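Long-range contact in BH2358 protein (Bacillus halodurans C-125, PDB 2RBD), which is of unknown function but is a putative spore coat protein whose family belongs to the ferritin clan: residues A[37-43]-A[83-89]. Residues are numbered along the deposited sequence; the frame is centred on the assembly and turned at random.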
ATOM      1  N   ARG A  37     -18.898  11.756 -13.541  1.00 11.41           N
ATOM      2  CA  ARG A  37     -19.986  12.286 -14.362  1.00 13.06           C
ATOM      3  C   ARG A  37     -21.160  12.738 -13.483  1.00 12.89           C
ATOM      4  O   ARG A  37     -21.813  13.757 -13.753  1.00 14.15           O
ATOM      5  CB  ARG A  37     -20.384  11.239 -15.382  1.00 10.70           C
ATOM      6  CG  ARG A  37     -19.404  11.170 -16.543  1.00 10.32           C
ATOM      7  CD  ARG A  37     -19.751  10.003 -17.445  1.00 12.84           C
ATOM      8  NE  ARG A  37     -19.083  10.119 -18.739  1.00 14.65           N
ATOM      9  CZ  ARG A  37     -19.060   9.132 -19.626  1.00 15.16           C
ATOM     10  NH1 ARG A  37     -19.537   7.936 -19.347  1.00 17.22           N
ATOM     11  NH2 ARG A  37     -18.531   9.335 -20.811  1.00 20.45           N
ATOM     12  N   SER A  38     -21.397  12.016 -12.389  1.00 11.32           N
ATOM     13  CA  SER A  38     -22.414  12.488 -11.437  1.00 12.13           C
ATOM     14  C   SER A  38     -21.922  13.757 -10.748  1.00 12.39           C
ATOM     15  O   SER A  38     -22.636  14.756 -10.708  1.00 12.71           O
ATOM     16  CB  SER A  38     -22.741  11.432 -10.404  1.00 14.63           C
ATOM     17  OG  SER A  38     -23.776  11.896  -9.559  1.00 18.01           O
ATOM     18  N   PHE A  39     -20.656  13.774 -10.305  1.00 13.74           N
ATOM     19  CA  PHE A  39     -20.095  14.980  -9.686  1.00 12.55           C
ATOM     20  C   PHE A  39     -20.172  16.221 -10.575  1.00 15.10           C
ATOM     21  O   PHE A  39     -20.386  17.297 -10.066  1.00 15.19           O
ATOM     22  CB  PHE A  39     -18.655  14.756  -9.279  1.00 14.34           C
ATOM     23  CG  PHE A  39     -18.459  13.891  -8.049  1.00 11.87           C
ATOM     24  CD1 PHE A  39     -19.454  13.664  -7.106  1.00 16.30           C
ATOM     25  CD2 PHE A  39     -17.210  13.369  -7.813  1.00 16.45           C
ATOM     26  CE1 PHE A  39     -19.197  12.881  -5.969  1.00 16.62           C
ATOM     27  CE2 PHE A  39     -16.945  12.585  -6.697  1.00 18.54           C
ATOM     28  CZ  PHE A  39     -17.951  12.337  -5.789  1.00 19.13           C
ATOM     29  N   ILE A  40     -20.027  16.080 -11.887  1.00 13.18           N
ATOM     30  CA  ILE A  40     -20.189  17.234 -12.780  0.60 14.93           C
ATOM     31  C   ILE A  40     -21.544  17.899 -12.543  1.00 14.56           C
ATOM     32  O   ILE A  40     -21.645  19.108 -12.485  1.00 16.58           O
ATOM     33  CB  ILE A  40     -20.029  16.819 -14.285  0.60 15.89           C
ATOM     34  CG1 ILE A  40     -18.549  16.864 -14.674  0.60 23.72           C
ATOM     35  CG2 ILE A  40     -20.838  17.720 -15.238  0.60 18.04           C
ATOM     36  CD1 ILE A  40     -18.205  15.852 -15.736  0.60 28.74           C
ATOM     37  N   ASN A  41     -22.580  17.085 -12.384  1.00 15.13           N
ATOM     38  CA  ASN A  41     -23.926  17.583 -12.124  1.00 13.96           C
ATOM     39  C   ASN A  41     -24.125  18.212 -10.743  1.00 15.69           C
ATOM     40  O   ASN A  41     -25.041  19.016 -10.565  1.00 18.61           O
ATOM     41  CB  ASN A  41     -24.932  16.473 -12.362  1.00 14.39           C
ATOM     42  CG  ASN A  41     -25.119  16.174 -13.854  1.00 16.84           C
ATOM     43  OD1 ASN A  41     -25.112  17.097 -14.652  1.00 18.34           O
ATOM     44  ND2 ASN A  41     -25.326  14.928 -14.213  1.00 15.40           N
ATOM     45  N   HIS A  42     -23.296  17.848  -9.771  1.00 12.99           N
ATOM     46  CA  HIS A  42     -23.357  18.361  -8.403  1.00 12.97           C
ATOM     47  C   HIS A  42     -22.486  19.581  -8.187  1.00 17.32           C
ATOM     48  O   HIS A  42     -22.571  20.189  -7.164  1.00 16.67           O
ATOM     49  CB  HIS A  42     -22.858  17.302  -7.392  1.00 13.13           C
ATOM     50  CG  HIS A  42     -23.814  16.186  -7.143  1.00 14.07           C
ATOM     51  ND1 HIS A  42     -24.520  16.055  -5.980  1.00 11.50           N
ATOM     52  CD2 HIS A  42     -24.168  15.130  -7.904  1.00 11.13           C
ATOM     53  CE1 HIS A  42     -25.265  14.962  -6.024  1.00 14.51           C
ATOM     54  NE2 HIS A  42     -25.070  14.375  -7.189  1.00 12.59           N
ATOM     55  N   THR A  43     -21.610  19.944  -9.103  1.00 16.00           N
ATOM     56  CA  THR A  43     -20.592  20.965  -8.893  0.70 17.28           C
ATOM     57  C   THR A  43     -21.091  22.357  -9.319  1.00 18.99           C
ATOM     58  O   THR A  43     -21.682  22.474 -10.394  1.00 20.56           O
ATOM     59  CB  THR A  43     -19.329  20.628  -9.777  0.70 20.07           C
ATOM     60  OG1 THR A  43     -18.784  19.338  -9.406  0.70 21.14           O
ATOM     61  CG2 THR A  43     -18.252  21.702  -9.651  0.70 17.51           C
ATOM     62  N   ASP A  83     -23.133   6.423 -19.534  1.00 19.83           N
ATOM     63  CA  ASP A  83     -23.071   7.861 -19.425  1.00 20.54           C
ATOM     64  C   ASP A  83     -24.376   8.358 -18.771  1.00 18.62           C
ATOM     65  O   ASP A  83     -25.324   7.567 -18.566  1.00 19.30           O
ATOM     66  CB  ASP A  83     -22.823   8.451 -20.818  1.00 21.01           C
ATOM     67  CG  ASP A  83     -22.360   9.890 -20.796  1.00 23.33           C
ATOM     68  OD1 ASP A  83     -22.215  10.513 -19.721  1.00 20.86           O
ATOM     69  OD2 ASP A  83     -22.139  10.440 -21.885  1.00 30.44           O
ATOM     70  N   ARG A  84     -24.386   9.618 -18.365  1.00 17.97           N
ATOM     71  CA  ARG A  84     -25.450  10.153 -17.518  1.00 17.44           C
ATOM     72  C   ARG A  84     -26.081  11.360 -18.172  1.00 16.09           C
ATOM     73  O   ARG A  84     -25.416  12.151 -18.831  1.00 15.78           O
ATOM     74  CB  ARG A  84     -24.883  10.635 -16.158  1.00 16.85           C
ATOM     75  CG  ARG A  84     -24.467   9.521 -15.255  1.00 20.11           C
ATOM     76  CD  ARG A  84     -23.825  10.071 -14.016  1.00 17.63           C
ATOM     77  NE  ARG A  84     -23.706   8.975 -13.079  1.00 19.90           N
ATOM     78  CZ  ARG A  84     -24.588   8.718 -12.143  1.00 20.98           C
ATOM     79  NH1 ARG A  84     -25.606   9.560 -11.969  1.00 18.92           N
ATOM     80  NH2 ARG A  84     -24.436   7.671 -11.376  1.00 25.75           N
ATOM     81  N   PRO A  85     -27.368  11.577 -17.932  1.00 16.48           N
ATOM     82  CA  PRO A  85     -27.952  12.835 -18.359  1.00 17.78           C
ATOM     83  C   PRO A  85     -27.484  14.045 -17.567  1.00 18.74           C
ATOM     84  O   PRO A  85     -26.984  13.927 -16.437  1.00 16.29           O
ATOM     85  CB  PRO A  85     -29.465  12.605 -18.181  1.00 18.67           C
ATOM     86  CG  PRO A  85     -29.618  11.476 -17.333  1.00 18.46           C
ATOM     87  CD  PRO A  85     -28.338  10.702 -17.261  1.00 17.30           C
ATOM     88  N   ALA A  86     -27.643  15.232 -18.145  1.00 18.06           N
ATOM     89  CA  ALA A  86     -27.409  16.454 -17.434  1.00 18.24           C
ATOM     90  C   ALA A  86     -28.495  16.649 -16.366  1.00 17.48           C
ATOM     91  O   ALA A  86     -29.608  16.138 -16.498  1.00 19.84           O
ATOM     92  CB  ALA A  86     -27.447  17.647 -18.406  1.00 21.68           C
ATOM     93  N   ALA A  87     -28.151  17.380 -15.323  1.00 19.82           N
ATOM     94  CA  ALA A  87     -29.099  17.722 -14.275  1.00 20.42           C
ATOM     95  C   ALA A  87     -28.853  19.147 -13.881  1.00 21.05           C
ATOM     96  O   ALA A  87     -27.716  19.636 -13.963  1.00 22.77           O
ATOM     97  CB  ALA A  87     -28.903  16.836 -13.069  1.00 17.46           C
ATOM     98  N   ARG A  88     -29.899  19.828 -13.434  1.00 22.39           N
ATOM     99  CA  ARG A  88     -29.753  21.158 -12.859  1.00 22.51           C
ATOM    100  C   ARG A  88     -29.375  21.080 -11.403  1.00 22.88           C
ATOM    101  O   ARG A  88     -30.009  20.380 -10.599  1.00 20.95           O
ATOM    102  CB  ARG A  88     -31.052  21.991 -12.993  1.00 25.76           C
ATOM    103  CG  ARG A  88     -31.762  21.945 -14.378  1.00 29.59           C
ATOM    104  N   LEU A  89     -28.347  21.818 -11.060  1.00 21.01           N
ATOM    105  CA  LEU A  89     -27.814  21.876  -9.728  1.00 24.72           C
ATOM    106  C   LEU A  89     -28.870  22.186  -8.680  1.00 23.65           C
ATOM    107  O   LEU A  89     -28.923  21.538  -7.631  1.00 23.83           O
ATOM    108  CB  LEU A  89     -26.742  22.967  -9.687  1.00 28.03           C
ATOM    109  CG  LEU A  89     -25.844  22.952  -8.484  1.00 30.67           C
ATOM    110  CD1 LEU A  89     -25.140  21.610  -8.467  1.00 40.22           C
ATOM    111  CD2 LEU A  89     -24.843  24.096  -8.548  1.00 30.61           C
TER
HETATM  112  O   HOH W   1     -25.599  20.778 -12.551  1.00 24.29           O
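The guanidinium of Arg37 carries the carboxylate of Asp83 on one face, the two planes 18° apart in an offset stack. Asp83 OD1 lies 3.3 Å from Arg37 NE but well out of the guanidinium plane, so this salt bridge joins charges without a directed N-H. A leucine at Arg37 would probably leave the Asp83 carboxylate without its opposite charge and its flat stacking partner. The guanidinium of Arg84 receives Ser38 CB over one face, 3.7 Å from Arg84 CZ, while its N-H groups serve Asn34 and, on the second subunit, Arg97 O. Ser38 O lies in plane at the edge of the His42 ring, whose nitrogens bond Phe98 N and, on the second subunit, Ala96 O. Asn41 uses its whole amide: CG, anti to the carbonyl carbon (chi1 -73°), carries it out to the loop backbone. Asn41 ND2 gives a bent 2.9 Å hydrogen bond to Pro85 O, in that carbonyl's plane though tilted from its own amide plane, and Asn41 OD1 accepts a weak one of 3.1 Å from Ala87 N. A water bridges the backbones, 2.7 Å from Asn41 O and 2.8 Å from Ala87 O. A side-chain amide thus stands in for a backbone partner, tying the connection between helices 46-72 and 100-124 to the C-terminal end of helix 16-42, in a four-helix fold consistent with the ferritin clan.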